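PDB 2CB4: mosquitocidal toxin from Bacillus sphaericus, which probably kills mosquito larvae by transferring ADP-ribose from NAD+ to target proteins, the activity of the catalytic domain present here. Local coordinates for residues E60-S65 against N74-L79; I156-G161 against P189-S194. The protein carries 1 engineered substitution. All blocks are in the same frame, centred on the assembly; numbering follows the deposited sequence.

Overall arrangement
Both contacts reach the same mixed sheet of the catalytic domain. Interaction 1 is partly buried and joins the loop before strand 78-82 to the residues leading into that strand. Interaction 2 is fully buried and pairs the end of strand 150-156 and the loop after it with the start of strand 192-199. Their centres lie about 10 Å apart. Two hydrogen bonds probably tie them together, Thr62 OG1 with Gly160 N and Leu78 O with Ile156 N. Interaction 1 rests on one histidine bonded to a backbone carbonyl. Interaction 2 covers more area and relies on strand pairing, apolar packing and an arginine beside a phenylalanine.

Interaction 1 of 2, residues E60-S65 against N74-L79; sequences EQTIDS and NEHRLL
His76 reaches across to the 60-65 loop and meets two successive backbone carbonyls. Its NE2 donates a hydrogen bond to Glu60 O at 2.8 Å. The N-H...O angle is 151°, and the donor lies in the carbonyl plane. The bond is somewhat bent, and Glu60 O is tilted 16° out of the imidazole plane. Gln61 O lies over one face of the ring, toward the rim, and is 3.0 Å from His76 NE2, but the angle is too poor for a hydrogen bond. The His76 ring is placed by its first torsion, which sets CG anti to the carbonyl carbon (chi1 -65°).

Two aliphatic groups add packing. Gln61 CB lies 3.7 Å from His76 NE2. Thr62 CG2 approaches CD2 of His76 obliquely at 4.0 Å, and these two side chains cross at about a right angle. OG1 of Thr62 lies between its own backbone N and carbonyl carbon, which puts CG2 against the imidazole, and is hydrogen-bonded to Gly160 N.

The other ring nitrogen, His76 ND1, is hydrogen-bonded to Asp73 OD1. The imidazole is therefore gripped at both nitrogens, which fixes its rotation. With the Glu60 carbonyl at NE2 and this carboxylate at ND1, the ring may be protonated on both nitrogens and so positively charged. The contact thus ties the loop to the residues leading into strand 78-82 through a buried side chain bonded to main chain.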
loop_
_atom_site.group_PDB
_atom_site.type_symbol
_atom_site.label_atom_id
_atom_site.label_comp_id
_atom_site.label_asym_id
_atom_site.label_seq_id
_atom_site.Cartn_x
_atom_site.Cartn_y
_atom_site.Cartn_z
ATOM N N GLU A 60 49.624 -2.176 7.117
ATOM C CA GLU A 60 50.413 -1.518 8.155
ATOM C C GLU A 60 50.862 -0.105 7.810
ATOM O O GLU A 60 51.101 0.240 6.652
ATOM C CB GLU A 60 51.637 -2.421 8.563
ATOM C CG GLU A 60 51.290 -3.618 9.511
ATOM C CD GLU A 60 52.238 -4.781 9.316
ATOM O OE1 GLU A 60 53.389 -4.546 8.865
ATOM O OE2 GLU A 60 51.827 -5.936 9.585
ATOM N N GLN A 61 50.968 0.713 8.840
ATOM C CA GLN A 61 51.430 2.091 8.674
ATOM C C GLN A 61 50.479 2.907 7.826
ATOM O O GLN A 61 50.904 3.744 7.032
ATOM C CB GLN A 61 52.820 2.113 8.049
ATOM C CG GLN A 61 53.883 1.559 9.005
ATOM C CD GLN A 61 55.119 1.094 8.280
ATOM O OE1 GLN A 61 55.048 0.788 7.092
ATOM N NE2 GLN A 61 56.214 1.051 8.987
ATOM N N THR A 62 49.192 2.642 7.988
ATOM C CA THR A 62 48.217 3.391 7.225
ATOM C C THR A 62 48.008 4.688 7.990
ATOM O O THR A 62 47.530 5.682 7.444
ATOM C CB THR A 62 46.917 2.609 6.967
ATOM O OG1 THR A 62 46.194 2.385 8.194
ATOM C CG2 THR A 62 47.212 1.340 6.254
ATOM N N ILE A 63 48.462 4.651 9.237
ATOM C CA ILE A 63 48.417 5.776 10.141
ATOM C C ILE A 63 49.815 6.164 10.676
ATOM O O ILE A 63 50.585 5.277 11.093
ATOM C CB ILE A 63 47.602 5.429 11.324
ATOM C CG1 ILE A 63 46.176 5.923 11.085
ATOM C CG2 ILE A 63 48.263 6.060 12.516
ATOM C CD1 ILE A 63 45.196 5.147 11.780
ATOM N N ASP A 64 50.120 7.477 10.685
ATOM C CA ASP A 64 51.413 7.982 11.217
ATOM C C ASP A 64 51.334 7.859 12.746
ATOM O O ASP A 64 50.353 8.240 13.380
ATOM C CB ASP A 64 51.733 9.456 10.772
ATOM C CG ASP A 64 53.255 9.870 10.980
ATOM O OD1 ASP A 64 53.878 9.491 11.995
ATOM O OD2 ASP A 64 53.792 10.643 10.148
ATOM N N SER A 65 52.336 7.209 13.309
ATOM C CA SER A 65 52.446 6.937 14.753
ATOM C C SER A 65 52.720 8.264 15.535
ATOM O O SER A 65 52.220 8.463 16.666
ATOM C CB SER A 65 53.626 5.966 14.974
ATOM O OG SER A 65 54.650 6.167 13.980
ATOM N N ASN A 74 53.318 7.326 -1.475
ATOM C CA ASN A 74 53.090 6.432 -2.603
ATOM C C ASN A 74 52.761 5.016 -2.198
ATOM O O ASN A 74 51.956 4.335 -2.829
ATOM C CB ASN A 74 54.302 6.408 -3.522
ATOM C CG ASN A 74 54.486 7.710 -4.278
ATOM O OD1 ASN A 74 53.663 8.618 -4.192
ATOM N ND2 ASN A 74 55.573 7.799 -5.030
ATOM N N GLU A 75 53.423 4.577 -1.150
ATOM C CA GLU A 75 53.255 3.208 -0.695
ATOM C C GLU A 75 51.866 2.903 -0.139
ATOM O O GLU A 75 51.434 1.757 -0.161
ATOM C CB GLU A 75 54.392 2.902 0.318
ATOM C CG GLU A 75 54.551 1.443 0.710
ATOM C CD GLU A 75 55.122 1.286 2.114
ATOM O OE1 GLU A 75 55.879 2.182 2.571
ATOM O OE2 GLU A 75 54.785 0.267 2.764
ATOM N N HIS A 76 51.148 3.949 0.325
ATOM C CA HIS A 76 49.796 3.804 0.871
ATOM C C HIS A 76 48.687 4.402 -0.001
ATOM O O HIS A 76 47.528 4.439 0.398
ATOM C CB HIS A 76 49.723 4.343 2.319
ATOM C CG HIS A 76 50.561 3.551 3.263
ATOM N ND1 HIS A 76 51.884 3.859 3.510
ATOM C CD2 HIS A 76 50.300 2.402 3.933
ATOM C CE1 HIS A 76 52.391 2.946 4.321
ATOM N NE2 HIS A 76 51.454 2.050 4.585
ATOM N N ARG A 77 49.073 4.848 -1.190
ATOM C CA ARG A 77 48.173 5.445 -2.154
ATOM C C ARG A 77 47.317 4.362 -2.822
ATOM O O ARG A 77 47.838 3.422 -3.478
ATOM C CB ARG A 77 48.973 6.202 -3.207
ATOM C CG ARG A 77 48.113 6.997 -4.173
ATOM C CD ARG A 77 48.970 7.958 -4.946
ATOM N NE ARG A 77 48.202 8.731 -5.919
ATOM C CZ ARG A 77 48.178 8.485 -7.222
ATOM N NH1 ARG A 77 48.891 7.487 -7.729
ATOM N NH2 ARG A 77 47.451 9.251 -8.030
ATOM N N LEU A 78 46.006 4.491 -2.630
ATOM C CA LEU A 78 45.041 3.531 -3.181
ATOM C C LEU A 78 44.197 4.175 -4.288
ATOM O O LEU A 78 44.019 5.402 -4.342
ATOM C CB LEU A 78 44.132 2.988 -2.081
ATOM C CG LEU A 78 44.826 2.337 -0.886
ATOM C CD1 LEU A 78 43.799 2.089 0.220
ATOM C CD2 LEU A 78 45.450 1.017 -1.361
ATOM N N LEU A 79 43.695 3.331 -5.174
ATOM C CA LEU A 79 42.884 3.781 -6.295
ATOM C C LEU A 79 41.616 2.964 -6.395
ATOM O O LEU A 79 41.585 1.783 -6.060
ATOM C CB LEU A 79 43.665 3.615 -7.619
ATOM C CG LEU A 79 45.050 4.262 -7.748
ATOM C CD1 LEU A 79 45.658 3.792 -9.073
ATOM C CD2 LEU A 79 44.931 5.799 -7.698
#

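Interaction 2 of 2, residues I156-G161 against P189-S194; sequences IFAPGG and PEFIRS
Phe157 N donates a backbone hydrogen bond to Phe191 O at 3.0 Å, and the bond is nearly straight at 166°. The same carbonyl oxygen also receives a CA-H...O contact from Ile156 CA at 3.3 Å. Beside them, Ile156 and Ile192 form an antiparallel non-hydrogen-bonded pair. Their side chains lie on one face of the sheet, with CG1 of Ile156 4.3 Å from CG2 of Ile192.

Apolar packing gathers round Phe191. Pro159 CD makes a CH-pi contact over one face of the ring, 3.7 Å from its centroid. The proline and the phenyl side chain cross at about a right angle. The opposite face is covered by Glu190 CG. Ala158 CB packs against Phe191 CB at 3.9 Å.

The charged part is Arg193 beside Phe157. The phenyl atom CE2 of Phe157 sits over the centre of one guanidinium face, 3.6 Å from Arg193 CZ. The two planes are 63° apart, far from a parallel stack. The arginine chain gets there by a bend at chi3 (77°). Its polar end is bound elsewhere: NH2 forms a salt bridge with Glu155, and NH1 is hydrogen-bonded to Thr217 OG1.

Ile192 also packs on Ile89 and Phe90 of helix 86-92. Phe191 closes a 3-10 turn, in which Ile192 N bonds to Pro189 O, just before strand 192-199. Antiparallel pairing of this strand with strand 150-156 belongs to the core sheet of the ADP-ribosyltransferase fold, within the Scabin-like family region.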
loop_
_atom_site.group_PDB
_atom_site.type_symbol
_atom_site.label_atom_id
_atom_site.label_comp_id
_atom_site.label_asym_id
_atom_site.label_seq_id
_atom_site.Cartn_x
_atom_site.Cartn_y
_atom_site.Cartn_z
ATOM N N ILE A 156 42.669 7.515 -3.029
ATOM C CA ILE A 156 42.334 7.350 -1.618
ATOM C C ILE A 156 43.559 7.151 -0.693
ATOM O O ILE A 156 44.546 6.501 -1.072
ATOM C CB ILE A 156 41.436 6.054 -1.515
ATOM C CG1 ILE A 156 40.188 6.200 -2.402
ATOM C CG2 ILE A 156 41.109 5.679 -0.063
ATOM C CD1 ILE A 156 39.669 4.911 -2.957
ATOM N N PHE A 157 43.447 7.679 0.526
ATOM C CA PHE A 157 44.443 7.517 1.613
ATOM C C PHE A 157 43.549 7.331 2.818
ATOM O O PHE A 157 42.915 8.257 3.269
ATOM C CB PHE A 157 45.326 8.750 1.797
ATOM C CG PHE A 157 46.270 8.996 0.634
ATOM C CD1 PHE A 157 47.477 8.296 0.544
ATOM C CD2 PHE A 157 45.937 9.903 -0.377
ATOM C CE1 PHE A 157 48.348 8.535 -0.512
ATOM C CE2 PHE A 157 46.801 10.137 -1.427
ATOM C CZ PHE A 157 48.020 9.449 -1.491
ATOM N N ALA A 158 43.455 6.100 3.289
ATOM C CA ALA A 158 42.558 5.765 4.374
ATOM C C ALA A 158 43.272 4.895 5.408
ATOM O O ALA A 158 44.233 4.182 5.093
ATOM C CB ALA A 158 41.333 4.952 3.769
ATOM N N PRO A 159 42.744 4.890 6.615
ATOM C CA PRO A 159 43.303 4.044 7.650
ATOM C C PRO A 159 42.769 2.633 7.420
ATOM O O PRO A 159 41.607 2.446 7.025
ATOM C CB PRO A 159 42.651 4.605 8.946
ATOM C CG PRO A 159 41.347 5.251 8.477
ATOM C CD PRO A 159 41.742 5.854 7.160
ATOM N N GLY A 160 43.599 1.635 7.720
ATOM C CA GLY A 160 43.167 0.254 7.628
ATOM C C GLY A 160 43.143 -0.399 6.272
ATOM O O GLY A 160 43.920 -0.077 5.360
ATOM N N GLY A 161 42.233 -1.362 6.179
ATOM C CA GLY A 161 42.053 -2.166 4.995
ATOM C C GLY A 161 42.757 -3.521 5.179
ATOM O O GLY A 161 43.778 -3.608 5.851
ATOM N N PRO A 189 34.037 9.773 2.652
ATOM C CA PRO A 189 34.570 10.723 1.656
ATOM C C PRO A 189 35.803 11.525 2.046
ATOM O O PRO A 189 36.564 11.990 1.174
ATOM C CB PRO A 189 33.363 11.643 1.366
ATOM C CG PRO A 189 32.472 11.509 2.560
ATOM C CD PRO A 189 32.639 10.104 3.039
ATOM N N GLU A 190 36.007 11.731 3.341
ATOM C CA GLU A 190 37.180 12.509 3.788
ATOM C C GLU A 190 38.518 11.805 3.509
ATOM O O GLU A 190 39.566 12.408 3.612
ATOM C CB GLU A 190 37.044 12.969 5.254
ATOM C CG GLU A 190 37.032 11.838 6.295
ATOM C CD GLU A 190 35.649 11.374 6.649
ATOM O OE1 GLU A 190 34.729 11.566 5.826
ATOM O OE2 GLU A 190 35.489 10.795 7.754
ATOM N N PHE A 191 38.465 10.538 3.116
ATOM C CA PHE A 191 39.659 9.754 2.766
ATOM C C PHE A 191 39.902 9.700 1.246
ATOM O O PHE A 191 40.819 9.012 0.777
ATOM C CB PHE A 191 39.516 8.340 3.327
ATOM C CG PHE A 191 39.377 8.329 4.823
ATOM C CD1 PHE A 191 40.349 8.977 5.615
ATOM C CD2 PHE A 191 38.272 7.760 5.441
ATOM C CE1 PHE A 191 40.214 9.021 7.000
ATOM C CE2 PHE A 191 38.135 7.809 6.816
ATOM C CZ PHE A 191 39.104 8.461 7.604
ATOM N N ILE A 192 39.066 10.410 0.488
ATOM C CA ILE A 192 39.163 10.446 -0.968
ATOM C C ILE A 192 39.683 11.816 -1.331
ATOM O O ILE A 192 39.010 12.833 -1.134
ATOM C CB ILE A 192 37.795 10.119 -1.658
ATOM C CG1 ILE A 192 37.105 8.945 -0.931
ATOM C CG2 ILE A 192 37.997 9.833 -3.143
ATOM C CD1 ILE A 192 35.713 8.592 -1.472
ATOM N N ARG A 193 40.924 11.840 -1.801
ATOM C CA ARG A 193 41.579 13.093 -2.103
ATOM C C ARG A 193 41.224 13.744 -3.424
ATOM O O ARG A 193 41.127 14.961 -3.525
ATOM C CB ARG A 193 43.115 12.943 -2.006
ATOM C CG ARG A 193 43.801 14.329 -2.149
ATOM C CD ARG A 193 45.214 14.320 -1.648
ATOM N NE ARG A 193 46.091 13.675 -2.610
ATOM C CZ ARG A 193 47.399 13.535 -2.458
ATOM N NH1 ARG A 193 47.989 14.012 -1.386
ATOM N NH2 ARG A 193 48.120 12.920 -3.385
ATOM N N SER A 194 41.093 12.932 -4.463
ATOM C CA SER A 194 40.811 13.476 -5.774
ATOM C C SER A 194 40.286 12.386 -6.685
ATOM O O SER A 194 40.185 11.222 -6.305
ATOM C CB SER A 194 42.132 14.022 -6.368
ATOM O OG SER A 194 43.086 12.966 -6.608
#